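Local coordinates for protein aldehyde dehydrogenase (Listeria monocytogenes, PDB 3K9D) that probably oxidises aldehydes with NAD or NADP as electron acceptor, as other members of the aldehyde dehydrogenase family do, at residues A[110-115]-A[194-199]; A[190-195]-A[210-215]; A[138-143]-A[171-176]; A[126-131]-A[417-422]. All blocks are in the same frame, centred on the assembly; numbering follows the deposited sequence.

Contact 1 of 4, residues A[110-115]-A[194-199]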
loop_
_atom_site.group_PDB
_atom_site.type_symbol
_atom_site.label_atom_id
_atom_site.label_comp_id
_atom_site.label_asym_id
_atom_site.label_seq_id
_atom_site.Cartn_x
_atom_site.Cartn_y
_atom_site.Cartn_z
ATOM N N GLY A 110 -13.705 2.213 0.656
ATOM C CA GLY A 110 -14.870 1.496 0.165
ATOM C C GLY A 110 -15.247 0.290 0.997
ATOM O O GLY A 110 -15.447 0.405 2.205
ATOM N N VAL A 111 -15.389 -0.870 0.363
ATOM C CA VAL A 111 -15.749 -2.088 1.110
ATOM C C VAL A 111 -14.475 -2.872 1.441
ATOM O O VAL A 111 -13.770 -3.335 0.538
ATOM C CB VAL A 111 -16.712 -3.007 0.319
ATOM C CG1 VAL A 111 -17.062 -4.255 1.132
ATOM C CG2 VAL A 111 -17.958 -2.265 -0.085
ATOM N N VAL A 112 -14.189 -2.987 2.737
ATOM C CA VAL A 112 -13.020 -3.689 3.256
ATOM C C VAL A 112 -13.328 -5.190 3.368
ATOM O O VAL A 112 -14.430 -5.579 3.770
ATOM C CB VAL A 112 -12.599 -3.112 4.655
ATOM C CG1 VAL A 112 -11.344 -3.775 5.195
ATOM C CG2 VAL A 112 -12.358 -1.606 4.570
ATOM N N ALA A 113 -12.366 -6.021 2.982
ATOM C CA ALA A 113 -12.439 -7.454 3.231
ATOM C C ALA A 113 -11.528 -7.783 4.404
ATOM O O ALA A 113 -10.304 -7.641 4.318
ATOM C CB ALA A 113 -12.036 -8.233 2.012
ATOM N N GLY A 114 -12.142 -8.183 5.513
ATOM C CA GLY A 114 -11.399 -8.568 6.708
ATOM C C GLY A 114 -11.297 -10.077 6.842
ATOM O O GLY A 114 -12.300 -10.765 7.024
ATOM N N LEU A 115 -10.079 -10.591 6.754
ATOM C CA LEU A 115 -9.824 -12.005 7.009
ATOM C C LEU A 115 -9.545 -12.165 8.496
ATOM O O LEU A 115 -8.630 -11.524 9.020
ATOM C CB LEU A 115 -8.631 -12.519 6.179
ATOM C CG LEU A 115 -8.636 -12.243 4.657
ATOM C CD1 LEU A 115 -7.541 -13.006 3.933
ATOM C CD2 LEU A 115 -9.959 -12.570 4.038
ATOM N N VAL A 194 -10.199 -3.215 -0.654
ATOM C CA VAL A 194 -8.977 -3.537 0.066
ATOM C C VAL A 194 -9.155 -4.850 0.826
ATOM O O VAL A 194 -10.274 -5.228 1.177
ATOM C CB VAL A 194 -8.525 -2.366 1.007
ATOM C CG1 VAL A 194 -9.362 -2.328 2.287
ATOM C CG2 VAL A 194 -7.010 -2.428 1.321
ATOM N N ILE A 195 -8.048 -5.556 1.041
ATOM C CA ILE A 195 -8.056 -6.750 1.878
ATOM C C ILE A 195 -7.171 -6.523 3.092
ATOM O O ILE A 195 -5.989 -6.197 2.942
ATOM C CB ILE A 195 -7.567 -8.020 1.111
ATOM C CG1 ILE A 195 -8.368 -8.212 -0.172
ATOM C CG2 ILE A 195 -7.662 -9.280 2.008
ATOM C CD1 ILE A 195 -7.643 -8.967 -1.234
ATOM N N LEU A 196 -7.751 -6.685 4.288
ATOM C CA LEU A 196 -6.962 -6.877 5.512
ATOM C C LEU A 196 -6.730 -8.367 5.719
ATOM O O LEU A 196 -7.628 -9.115 6.120
ATOM C CB LEU A 196 -7.627 -6.256 6.732
ATOM C CG LEU A 196 -7.809 -4.737 6.697
ATOM C CD1 LEU A 196 -8.629 -4.234 7.887
ATOM C CD2 LEU A 196 -6.459 -4.081 6.652
ATOM N N ALA A 197 -5.511 -8.781 5.420
ATOM C CA ALA A 197 -5.177 -10.185 5.277
ATOM C C ALA A 197 -4.474 -10.678 6.535
ATOM O O ALA A 197 -3.249 -10.719 6.591
ATOM C CB ALA A 197 -4.294 -10.383 4.044
ATOM N N THR A 198 -5.263 -11.032 7.545
ATOM C CA THR A 198 -4.729 -11.591 8.791
ATOM C C THR A 198 -4.889 -13.119 8.786
ATOM O O THR A 198 -6.008 -13.648 8.811
ATOM C CB THR A 198 -5.399 -10.962 10.032
ATOM O OG1 THR A 198 -5.377 -9.534 9.913
ATOM C CG2 THR A 198 -4.671 -11.365 11.313
ATOM N N GLY A 199 -3.761 -13.817 8.714
ATOM C CA GLY A 199 -3.750 -15.277 8.706
ATOM C C GLY A 199 -2.438 -15.839 8.193
ATOM O O GLY A 199 -1.428 -15.140 8.170
#

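Contact 2 of 4, residues A[190-195]-A[210-215]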
loop_
_atom_site.group_PDB
_atom_site.type_symbol
_atom_site.label_atom_id
_atom_site.label_comp_id
_atom_site.label_asym_id
_atom_site.label_seq_id
_atom_site.Cartn_x
_atom_site.Cartn_y
_atom_site.Cartn_z
ATOM N N LYS A 190 -14.675 -6.999 -7.688
ATOM C CA LYS A 190 -14.424 -5.638 -8.158
ATOM C C LYS A 190 -14.809 -4.557 -7.129
ATOM O O LYS A 190 -14.128 -3.532 -6.994
ATOM C CB LYS A 190 -15.193 -5.431 -9.471
ATOM C CG LYS A 190 -14.926 -4.120 -10.182
ATOM C CD LYS A 190 -16.117 -3.718 -11.049
ATOM C CE LYS A 190 -16.353 -2.213 -10.989
ATOM N NZ LYS A 190 -15.107 -1.430 -11.265
ATOM N N ASP A 191 -15.889 -4.809 -6.392
ATOM C CA ASP A 191 -16.409 -3.859 -5.405
ATOM C C ASP A 191 -15.713 -3.893 -4.035
ATOM O O ASP A 191 -15.855 -2.958 -3.217
ATOM C CB ASP A 191 -17.931 -3.992 -5.319
ATOM C CG ASP A 191 -18.601 -3.577 -6.601
ATOM O OD1 ASP A 191 -18.089 -2.625 -7.224
ATOM O OD2 ASP A 191 -19.620 -4.186 -6.999
ATOM N N THR A 192 -14.931 -4.955 -3.817
ATOM C CA THR A 192 -13.972 -5.026 -2.713
ATOM C C THR A 192 -12.785 -4.091 -2.968
ATOM O O THR A 192 -12.055 -4.255 -3.951
ATOM C CB THR A 192 -13.479 -6.475 -2.517
ATOM O OG1 THR A 192 -14.617 -7.325 -2.293
ATOM C CG2 THR A 192 -12.508 -6.579 -1.332
ATOM N N ALA A 193 -12.585 -3.126 -2.068
ATOM C CA ALA A 193 -11.584 -2.070 -2.265
ATOM C C ALA A 193 -10.206 -2.394 -1.698
ATOM O O ALA A 193 -9.171 -1.894 -2.189
ATOM C CB ALA A 193 -12.079 -0.781 -1.676
ATOM N N VAL A 194 -10.199 -3.215 -0.654
ATOM C CA VAL A 194 -8.977 -3.537 0.066
ATOM C C VAL A 194 -9.155 -4.850 0.826
ATOM O O VAL A 194 -10.274 -5.228 1.177
ATOM C CB VAL A 194 -8.525 -2.366 1.007
ATOM C CG1 VAL A 194 -9.362 -2.328 2.287
ATOM C CG2 VAL A 194 -7.010 -2.428 1.321
ATOM N N ILE A 195 -8.048 -5.556 1.041
ATOM C CA ILE A 195 -8.056 -6.750 1.878
ATOM C C ILE A 195 -7.171 -6.523 3.092
ATOM O O ILE A 195 -5.989 -6.197 2.942
ATOM C CB ILE A 195 -7.567 -8.020 1.111
ATOM C CG1 ILE A 195 -8.368 -8.212 -0.172
ATOM C CG2 ILE A 195 -7.662 -9.280 2.008
ATOM C CD1 ILE A 195 -7.643 -8.967 -1.234
ATOM N N SER A 210 -4.824 -11.623 -5.767
ATOM C CA SER A 210 -6.274 -11.494 -5.977
ATOM C C SER A 210 -6.705 -10.472 -7.044
ATOM O O SER A 210 -7.843 -10.529 -7.549
ATOM C CB SER A 210 -6.943 -11.125 -4.655
ATOM O OG SER A 210 -6.540 -9.832 -4.224
ATOM N N GLY A 211 -5.814 -9.534 -7.369
ATOM C CA GLY A 211 -6.172 -8.401 -8.224
ATOM C C GLY A 211 -6.683 -7.199 -7.453
ATOM O O GLY A 211 -6.896 -6.140 -8.030
ATOM N N THR A 212 -6.889 -7.376 -6.146
ATOM C CA THR A 212 -7.383 -6.331 -5.234
ATOM C C THR A 212 -6.238 -5.896 -4.345
ATOM O O THR A 212 -5.450 -6.752 -3.925
ATOM C CB THR A 212 -8.539 -6.883 -4.345
ATOM O OG1 THR A 212 -9.619 -7.309 -5.184
ATOM C CG2 THR A 212 -9.066 -5.857 -3.340
ATOM N N PRO A 213 -6.117 -4.576 -4.066
ATOM C CA PRO A 213 -5.146 -4.090 -3.069
ATOM C C PRO A 213 -5.232 -4.846 -1.749
ATOM O O PRO A 213 -6.315 -5.011 -1.204
ATOM C CB PRO A 213 -5.560 -2.636 -2.861
ATOM C CG PRO A 213 -6.141 -2.234 -4.178
ATOM C CD PRO A 213 -6.837 -3.461 -4.712
ATOM N N ALA A 214 -4.088 -5.310 -1.264
ATOM C CA ALA A 214 -4.021 -6.062 -0.017
ATOM C C ALA A 214 -3.061 -5.444 0.978
ATOM O O ALA A 214 -2.108 -4.759 0.624
ATOM C CB ALA A 214 -3.622 -7.506 -0.286
ATOM N N ILE A 215 -3.340 -5.679 2.248
ATOM C CA ILE A 215 -2.349 -5.454 3.269
ATOM C C ILE A 215 -2.228 -6.698 4.130
ATOM O O ILE A 215 -3.177 -7.127 4.791
ATOM C CB ILE A 215 -2.551 -4.118 4.039
ATOM C CG1 ILE A 215 -1.962 -4.210 5.447
ATOM C CG2 ILE A 215 -4.004 -3.648 3.989
ATOM C CD1 ILE A 215 -2.294 -3.031 6.255
HETATM O O HOH W 1 -11.232 -5.150 -6.077
#

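Contact 3 of 4, residues A[138-143]-A[171-176]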
loop_
_atom_site.group_PDB
_atom_site.type_symbol
_atom_site.label_atom_id
_atom_site.label_comp_id
_atom_site.label_asym_id
_atom_site.label_seq_id
_atom_site.Cartn_x
_atom_site.Cartn_y
_atom_site.Cartn_z
ATOM N N SER A 138 -17.232 0.338 4.726
ATOM C CA SER A 138 -17.968 -0.833 5.183
ATOM C C SER A 138 -16.970 -1.969 5.321
ATOM O O SER A 138 -15.825 -1.836 4.875
ATOM C CB SER A 138 -19.061 -1.218 4.187
ATOM O OG SER A 138 -20.158 -0.314 4.259
ATOM N N ILE A 139 -17.383 -3.078 5.930
ATOM C CA ILE A 139 -16.481 -4.241 6.078
ATOM C C ILE A 139 -17.253 -5.578 6.006
ATOM O O ILE A 139 -18.321 -5.711 6.597
ATOM C CB ILE A 139 -15.547 -4.103 7.348
ATOM C CG1 ILE A 139 -14.456 -5.194 7.375
ATOM C CG2 ILE A 139 -16.375 -4.005 8.688
ATOM C CD1 ILE A 139 -13.270 -4.872 8.254
ATOM N N VAL A 140 -16.737 -6.535 5.231
ATOM C CA VAL A 140 -17.330 -7.879 5.140
ATOM C C VAL A 140 -16.282 -8.898 5.574
ATOM O O VAL A 140 -15.200 -8.960 4.993
ATOM C CB VAL A 140 -17.824 -8.239 3.697
ATOM C CG1 VAL A 140 -18.593 -9.552 3.714
ATOM C CG2 VAL A 140 -18.729 -7.150 3.115
ATOM N N PHE A 141 -16.608 -9.685 6.597
ATOM C CA PHE A 141 -15.664 -10.626 7.185
ATOM C C PHE A 141 -15.681 -12.018 6.595
ATOM O O PHE A 141 -16.734 -12.572 6.278
ATOM C CB PHE A 141 -15.832 -10.716 8.715
ATOM C CG PHE A 141 -15.473 -9.440 9.437
ATOM C CD1 PHE A 141 -14.145 -9.051 9.568
ATOM C CD2 PHE A 141 -16.456 -8.623 9.956
ATOM C CE1 PHE A 141 -13.795 -7.867 10.226
ATOM C CE2 PHE A 141 -16.125 -7.436 10.606
ATOM C CZ PHE A 141 -14.785 -7.062 10.740
ATOM N N SER A 142 -14.472 -12.567 6.483
ATOM C CA SER A 142 -14.241 -13.970 6.215
ATOM C C SER A 142 -13.796 -14.653 7.515
ATOM O O SER A 142 -12.669 -14.444 7.977
ATOM C CB SER A 142 -13.157 -14.139 5.146
ATOM O OG SER A 142 -12.972 -15.500 4.858
ATOM N N PRO A 143 -14.691 -15.455 8.114
ATOM C CA PRO A 143 -14.388 -16.168 9.358
ATOM C C PRO A 143 -13.595 -17.446 9.144
ATOM O O PRO A 143 -13.846 -18.191 8.196
ATOM C CB PRO A 143 -15.784 -16.486 9.929
ATOM C CG PRO A 143 -16.666 -16.580 8.721
ATOM C CD PRO A 143 -16.075 -15.696 7.656
ATOM N N ALA A 171 -23.482 -2.555 6.439
ATOM C CA ALA A 171 -22.145 -1.963 6.549
ATOM C C ALA A 171 -21.179 -2.844 7.309
ATOM O O ALA A 171 -19.974 -2.749 7.110
ATOM C CB ALA A 171 -22.215 -0.602 7.201
ATOM N N ILE A 172 -21.702 -3.681 8.198
ATOM C CA ILE A 172 -20.863 -4.626 8.958
ATOM C C ILE A 172 -21.468 -6.014 8.830
ATOM O O ILE A 172 -22.567 -6.269 9.335
ATOM C CB ILE A 172 -20.750 -4.232 10.468
ATOM C CG1 ILE A 172 -20.193 -2.807 10.609
ATOM C CG2 ILE A 172 -19.910 -5.269 11.235
ATOM C CD1 ILE A 172 -20.633 -2.107 11.850
ATOM N N SER A 173 -20.775 -6.897 8.130
ATOM C CA SER A 173 -21.321 -8.211 7.837
ATOM C C SER A 173 -20.259 -9.301 7.875
ATOM O O SER A 173 -19.071 -9.017 8.000
ATOM C CB SER A 173 -22.072 -8.201 6.490
ATOM O OG SER A 173 -21.196 -7.897 5.409
ATOM N N CYS A 174 -20.699 -10.548 7.745
ATOM C CA CYS A 174 -19.811 -11.690 7.830
ATOM C C CYS A 174 -20.402 -12.821 7.016
ATOM O O CYS A 174 -21.617 -13.046 7.077
ATOM C CB CYS A 174 -19.691 -12.128 9.302
ATOM S SG CYS A 174 -18.445 -13.386 9.684
ATOM N N MET A 175 -19.553 -13.509 6.246
ATOM C CA MET A 175 -19.910 -14.793 5.621
ATOM C C MET A 175 -20.386 -15.778 6.695
ATOM O O MET A 175 -19.743 -15.931 7.742
ATOM C CB MET A 175 -18.702 -15.403 4.899
ATOM C CG MET A 175 -18.060 -14.524 3.818
ATOM S SD MET A 175 -16.447 -15.108 3.295
ATOM C CE MET A 175 -16.860 -16.802 2.880
ATOM N N THR A 176 -21.509 -16.440 6.427
ATOM C CA THR A 176 -22.103 -17.384 7.369
ATOM C C THR A 176 -21.736 -18.821 7.016
ATOM O O THR A 176 -21.881 -19.730 7.846
ATOM C CB THR A 176 -23.633 -17.231 7.432
ATOM O OG1 THR A 176 -24.202 -17.513 6.145
ATOM C CG2 THR A 176 -24.002 -15.814 7.855
#

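Contact 4 of 4, residues A[126-131]-A[417-422]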
loop_
_atom_site.group_PDB
_atom_site.type_symbol
_atom_site.label_atom_id
_atom_site.label_comp_id
_atom_site.label_asym_id
_atom_site.label_seq_id
_atom_site.Cartn_x
_atom_site.Cartn_y
_atom_site.Cartn_z
ATOM N N ILE A 126 -13.645 -6.893 16.327
ATOM C CA ILE A 126 -13.972 -5.632 17.012
ATOM C C ILE A 126 -13.069 -4.527 16.495
ATOM O O ILE A 126 -13.547 -3.476 16.094
ATOM C CB ILE A 126 -13.879 -5.766 18.563
ATOM C CG1 ILE A 126 -15.060 -6.578 19.088
ATOM C CG2 ILE A 126 -13.867 -4.395 19.239
ATOM C CD1 ILE A 126 -14.853 -7.195 20.502
ATOM N N TYR A 127 -11.768 -4.801 16.500
ATOM C CA TYR A 127 -10.729 -3.859 16.110
ATOM C C TYR A 127 -10.826 -3.420 14.642
ATOM O O TYR A 127 -10.773 -2.241 14.378
ATOM C CB TYR A 127 -9.345 -4.451 16.438
ATOM C CG TYR A 127 -8.249 -4.104 15.460
ATOM C CD1 TYR A 127 -7.621 -2.855 15.490
ATOM C CD2 TYR A 127 -7.824 -5.037 14.505
ATOM C CE1 TYR A 127 -6.602 -2.533 14.565
ATOM C CE2 TYR A 127 -6.812 -4.722 13.584
ATOM C CZ TYR A 127 -6.207 -3.481 13.626
ATOM O OH TYR A 127 -5.210 -3.188 12.714
ATOM N N LYS A 128 -10.984 -4.373 13.722
ATOM C CA LYS A 128 -11.080 -4.080 12.276
ATOM C C LYS A 128 -12.324 -3.269 11.948
ATOM O O LYS A 128 -12.270 -2.374 11.113
ATOM C CB LYS A 128 -11.080 -5.360 11.433
ATOM C CG LYS A 128 -9.758 -6.098 11.406
ATOM C CD LYS A 128 -9.719 -7.153 10.292
ATOM C CE LYS A 128 -8.283 -7.693 10.126
ATOM N NZ LYS A 128 -8.178 -8.937 9.325
ATOM N N THR A 129 -13.430 -3.596 12.618
ATOM C CA THR A 129 -14.694 -2.907 12.441
ATOM C C THR A 129 -14.516 -1.444 12.822
ATOM O O THR A 129 -14.795 -0.556 12.018
ATOM C CB THR A 129 -15.806 -3.546 13.277
ATOM O OG1 THR A 129 -16.048 -4.874 12.818
ATOM C CG2 THR A 129 -17.113 -2.745 13.155
ATOM N N LEU A 130 -14.004 -1.216 14.030
ATOM C CA LEU A 130 -13.775 0.122 14.566
ATOM C C LEU A 130 -12.932 0.994 13.660
ATOM O O LEU A 130 -13.289 2.142 13.409
ATOM C CB LEU A 130 -13.078 0.035 15.922
ATOM C CG LEU A 130 -13.929 -0.278 17.140
ATOM C CD1 LEU A 130 -13.026 -0.767 18.229
ATOM C CD2 LEU A 130 -14.704 0.932 17.580
ATOM N N ILE A 131 -11.818 0.452 13.171
ATOM C CA ILE A 131 -10.932 1.224 12.288
ATOM C C ILE A 131 -11.479 1.456 10.853
ATOM O O ILE A 131 -11.306 2.541 10.298
ATOM C CB ILE A 131 -9.450 0.702 12.317
ATOM C CG1 ILE A 131 -9.325 -0.717 11.738
ATOM C CG2 ILE A 131 -8.909 0.763 13.765
ATOM C CD1 ILE A 131 -7.920 -1.135 11.437
ATOM N N ALA A 417 -3.156 -2.221 17.665
ATOM C CA ALA A 417 -3.607 -2.975 16.501
ATOM C C ALA A 417 -3.449 -4.474 16.654
ATOM O O ALA A 417 -2.543 -4.964 17.340
ATOM C CB ALA A 417 -2.874 -2.504 15.225
ATOM N N LEU A 418 -4.318 -5.202 15.965
ATOM C CA LEU A 418 -4.201 -6.642 15.891
ATOM C C LEU A 418 -3.863 -7.106 14.476
ATOM O O LEU A 418 -3.744 -8.306 14.224
ATOM C CB LEU A 418 -5.464 -7.309 16.456
ATOM C CG LEU A 418 -5.624 -7.107 17.972
ATOM C CD1 LEU A 418 -7.070 -7.312 18.386
ATOM C CD2 LEU A 418 -4.708 -7.999 18.785
ATOM N N THR A 419 -3.698 -6.140 13.565
ATOM C CA THR A 419 -3.094 -6.382 12.241
ATOM C C THR A 419 -1.740 -5.679 12.169
ATOM O O THR A 419 -1.649 -4.455 12.085
ATOM C CB THR A 419 -4.048 -5.997 11.076
ATOM O OG1 THR A 419 -5.180 -6.865 11.114
ATOM C CG2 THR A 419 -3.368 -6.145 9.697
ATOM N N LEU A 420 -0.695 -6.492 12.237
ATOM C CA LEU A 420 0.658 -6.022 12.354
ATOM C C LEU A 420 1.340 -6.276 11.014
ATOM O O LEU A 420 1.662 -7.418 10.685
ATOM C CB LEU A 420 1.360 -6.764 13.516
ATOM C CG LEU A 420 0.623 -6.797 14.876
ATOM C CD1 LEU A 420 1.462 -7.454 15.977
ATOM C CD2 LEU A 420 0.226 -5.418 15.335
ATOM N N GLY A 421 1.515 -5.222 10.219
ATOM C CA GLY A 421 2.100 -5.384 8.887
ATOM C C GLY A 421 3.564 -5.767 8.978
ATOM O O GLY A 421 4.256 -5.319 9.893
ATOM N N CYS A 422 4.022 -6.618 8.055
ATOM C CA CYS A 422 5.426 -7.026 8.014
ATOM C C CYS A 422 6.258 -6.216 7.015
ATOM O O CYS A 422 7.488 -6.376 6.943
ATOM C CB CYS A 422 5.575 -8.531 7.756
ATOM S SG CYS A 422 4.734 -9.186 6.298
#

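Contact 1 of 4, residues A[110-115]-A[194-199]
Val112 and Val194 stand next to each other on one face of the sheet, where strands 102-116 and 192-197 run parallel as central neighbours in a Rossmann-type nucleotide-binding fold; their short segments cross at -18°. The packing is tight here. Val194 holds CG1 in the crowded position between its backbone N and carbonyl carbon (chi1 78°), and from there the methyl meets both branches of Val112, with Val112 CG1 at 3.8 Å. The same Val112 CG1 also touches Leu196 CD1 at 3.9 Å, the leucine slanting across the valine. Gly114 follows on this face and adds no bulk beside Leu196. On the other face Ala113 lies near Ile195, and Leu115 sets its CG 4.1 Å from Ile195 CG2.

Three backbone bonds tie the pair: Ala113 N to Val194 O (2.9 Å), Leu196 N to Ala113 O (2.7 Å) and Leu115 N to Leu196 O (2.9 Å). Past the last of these bonds the contact thins out to a few touches. Leu115 reaches Ala197 chiefly through CD1, and the partly exposed Thr198 presents CB to Leu115 O. The hydroxyl of Thr198 serves other partners, Lys128 NZ and Thr419 OG1. The chemistry therefore changes along the pair, from a buried apolar part whose amides and carbonyls pair with each other to a polar strand end where a threonine hydroxyl bonds to lysine and threonine.

Contact 2 of 4, residues A[190-195]-A[210-215]
Ile195 pushes the end of its side chain into a hollow formed by Ser210 and Thr212: CD1 lies 3.3 Å from Ser210 OG and 3.9 Å from Thr212 CB. Ser210 OG is already engaged, accepting from Thr212 N in an ST turn that shapes the wall of this hollow, and it also bonds to Ala207 O. A bump in the reverse direction is Thr212 CG2, which rests 3.4 Å from Thr192 O and touches Thr192 CG2, the two threonine side chains lying crosswise. Next to it the Pro213 ring fits against the carbonyl of Ala193, CG approaching Ala193 O to 3.6 Å. Further along, Ile215 tucks CG2 beside Ile195 O and reaches Val194 CG2 at 4.2 Å.

The backbone of Ile195 is gripped from both ends. Its N donates to Pro213 O (2.9 Å), and its O accepts from Ile215 N (2.8 Å). Pro213 and Ala193 also pack against Gly427 and Ala424 of the second subunit. With no N-H, Pro213 turns ring carbons to Ala193 O; hydrogen bonding across the pair runs through the Pro213 carbonyl and the Ile215 amide, while Ile195 CD1 packs against the turn before strand 214-216.

Contact 3 of 4, residues A[138-143]-A[171-176]
Ser173 turns OG into the position between its backbone N and carbonyl carbon (chi1 63°), which sets the oxygen astride Val140, 3.5 Å from both CG1 and CG2. Cys174, with SG swung opposite its own N (chi1 -171°), brings the sulfur against Pro143 CG at 3.8 Å and close to Phe141 CB. Met175 passes CG over Phe141 O at 3.4 Å and carries SD alongside Ser142, whose hydroxyl bonds to Thr183. The buried Met175 O is covered by Pro143 CG at 3.3 Å.

The Phe141 ring has Ile139 CG1 over one face and Ile172 CG2 at its edge, 4.4 Å from CE2. Four backbone bonds join the parallel strands: Ile139 N to Ala171 O, Ser173 N to Ile139 O, Phe141 N to Ser173 O (2.9 Å) and Met175 N to Phe141 O (3.0 Å). Helix 148-164 makes the beta-alpha-beta crossover between the strands and, with helix 121-134, covers the Ile139, Phe141 and Ile172 face. Helix 6-28 packs on the Val140 side, and strand 102-116 pairs along the other edge of strand 138-143.

Contact 4 of 4, residues A[126-131]-A[417-422]
Tyr127 projects from helix 121-134, the helix that follows strand 102-116 in the Rossmann-type fold, and lays its ring against the loop 417-422. Traced outward, CB comes within 4.1 Å of Leu418 CD1. CG already lies beneath the loop backbone, with Leu418 N the nearest atom. On one flank CD2 touches Leu418 CB at 3.8 Å, the leucine side chain running antiparallel to the tyrosine; on the other, CD1 and CE1 run along Ala417, whose CB is 3.8 Å from CE1. CE2 and CZ sit below the peptide link, so that Leu418 N stands 3.4 Å above the ring plane, nearer the ring's border than its centre.

At the tip, Tyr127 OH meets Ala417 CB at 3.5 Å. Thr419 N gives Tyr127 OH a weak, bent hydrogen bond (3.4 Å, 140°). The stronger partner of the hydroxyl is Ile434 O, farther along the same connection before strand 440-447, so the phenol joins the helix to two points of it. The loop backbone thus covers one ring face, while Thr419 crosses the tyrosine side chain at about a right angle and places OG1 in the ring plane, at the edge.

Lys128, next on the helix, runs extended beyond CG toward the end of strand 192-197. Just short of its tip, Lys128 CE passes 3.4 Å from Thr419 OG1.

In the fold
All four contacts are buried, but they differ in kind. Contacts 1, 2 and 3 join neighbouring strands of one sheet: contact 1 lies between the other two, with strand 192-197 shared with contact 2 and strand 102-116 bordering contact 3. All three combine backbone bonds with side-chain packing: aliphatic in contact 1, with serine, threonine and proline in contact 2, with an aromatic ring and sulfur in contact 3. Contact 2 additionally borders the second subunit. Contact 4 instead sets a helix against an irregular loop from much later in the chain, through a ring face and a weak bond; it meets contact 1 through polar side chains at the strand end, and Phe141 of contact 3 packs on the same helix.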